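Local coordinates for amidohydrolase (Staphylococcus aureus, PDB 3NUR), which probably hydrolyses carbon-nitrogen bonds other than peptide bonds, in linear amides, as a metal-dependent TIM-barrel amidohydrolase, at residues A[315-318]-A[319-323]. Sequence-based numbering, arbitrary orientation.
Sequences ADYP and YIEPE. With CA (calcium ion), chain B.
The amide of Ile-320 donates to the carbonyl of Asp-316, N to O 3.0 Å and nearly straight at 167°, closing the loop around a cis-proline type VI turn over 316-319. Proline suits the cis bond after Tyr-317, since its ring lowers the cost of that form, and both neighbours clasp it: its CB lies over the centre of the Tyr-317 ring, while CD makes a CH-pi contact 4.2 Å from the centroid of the Tyr-319 ring. The hydroxyl of Tyr-319 is held by Asp-70 and Asn-96. Glu-321 packs its methylene CG obliquely 3.9 Å from CE1 of Tyr-317, while the carboxylate of this exposed residue can reach solvent. At the start of the loop, CB of Ala-315 packs 3.9 Å from CG of Pro-322, both residues touching Phe-81, a buried place suiting small apolar groups. Asp-316 has CG anti to the backbone N (chi1 -155°), which carries OD1 to the calcium ion at 2.1 Å; OD2 takes a weak hydrogen bond from a metal-bound water. Glu-28 and His-30 of the first strand and His-192 complete the protein ligands, consistent with the TIM-barrel metal centre of the amidohydrolase superfamily, with Glu-X-His replacing the commoner His-X-His.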
# COMPACT_ATOMS: atom_id res chain seq x y z
N ALA A 315 8.11 4.25 -5.48
CA ALA A 315 9.51 4.41 -5.08
C ALA A 315 9.78 4.14 -3.60
O ALA A 315 10.95 3.98 -3.24
CB ALA A 315 9.97 5.84 -5.38
N ASP A 316 8.75 4.19 -2.74
CA ASP A 316 8.90 4.11 -1.27
C ASP A 316 9.65 5.36 -0.76
O ASP A 316 10.35 5.33 0.27
CB ASP A 316 9.55 2.78 -0.79
CG ASP A 316 9.17 2.40 0.62
OD1 ASP A 316 8.15 2.94 1.13
OD2 ASP A 316 9.95 1.64 1.27
N TYR A 317 9.49 6.49 -1.49
CA TYR A 317 10.13 7.73 -1.07
C TYR A 317 9.59 8.16 0.30
O TYR A 317 8.38 8.06 0.52
CB TYR A 317 9.88 8.84 -2.12
CG TYR A 317 10.50 10.15 -1.73
CD1 TYR A 317 11.82 10.45 -2.07
CD2 TYR A 317 9.81 11.06 -0.91
CE1 TYR A 317 12.43 11.62 -1.63
CE2 TYR A 317 10.42 12.24 -0.48
CZ TYR A 317 11.72 12.52 -0.86
OH TYR A 317 12.33 13.69 -0.46
N PRO A 318 10.43 8.64 1.25
CA PRO A 318 11.89 8.87 1.17
C PRO A 318 12.71 7.74 1.82
O PRO A 318 13.93 7.89 1.96
CB PRO A 318 12.05 10.16 1.96
CG PRO A 318 11.07 9.96 3.11
CD PRO A 318 9.89 9.19 2.52
N TYR A 319 12.06 6.64 2.25
CA TYR A 319 12.74 5.52 2.91
C TYR A 319 13.69 4.81 1.95
O TYR A 319 14.75 4.32 2.36
CB TYR A 319 11.74 4.58 3.62
CG TYR A 319 10.81 5.35 4.53
CD1 TYR A 319 11.30 6.21 5.51
CD2 TYR A 319 9.43 5.20 4.44
CE1 TYR A 319 10.44 6.93 6.34
CE2 TYR A 319 8.56 5.90 5.28
CZ TYR A 319 9.07 6.76 6.24
OH TYR A 319 8.21 7.48 7.05
N ILE A 320 13.33 4.84 0.66
CA ILE A 320 14.20 4.48 -0.47
C ILE A 320 14.17 5.72 -1.39
O ILE A 320 13.08 6.26 -1.62
CB ILE A 320 13.79 3.19 -1.26
CG1 ILE A 320 13.56 1.99 -0.30
CG2 ILE A 320 14.87 2.85 -2.31
CD1 ILE A 320 13.19 0.67 -0.98
N GLU A 321 15.33 6.15 -1.92
CA GLU A 321 15.40 7.24 -2.91
C GLU A 321 16.08 6.60 -4.14
O GLU A 321 17.29 6.75 -4.32
CB GLU A 321 16.16 8.48 -2.37
CG GLU A 321 15.41 9.14 -1.22
CD GLU A 321 16.06 10.35 -0.56
OE1 GLU A 321 16.60 11.22 -1.29
OE2 GLU A 321 15.97 10.47 0.68
N PRO A 322 15.33 5.78 -4.92
CA PRO A 322 15.97 5.04 -6.03
C PRO A 322 16.48 5.92 -7.15
O PRO A 322 15.71 6.61 -7.82
CB PRO A 322 14.91 4.02 -6.46
CG PRO A 322 13.63 4.55 -5.98
CD PRO A 322 13.88 5.47 -4.82
N GLU A 323 17.82 5.94 -7.31
CA GLU A 323 18.51 6.77 -8.31
C GLU A 323 18.17 6.40 -9.76
O GLU A 323 18.32 7.25 -10.63
CB GLU A 323 20.04 6.79 -8.05
CG GLU A 323 20.77 5.52 -8.45
CD GLU A 323 22.12 5.28 -7.81
OE1 GLU A 323 22.26 5.50 -6.58
OE2 GLU A 323 23.03 4.79 -8.52
CA CA B . 6.62 2.01 2.28
O HOH W 1 7.94 0.28 2.39
O HOH W 2 7.43 2.36 4.36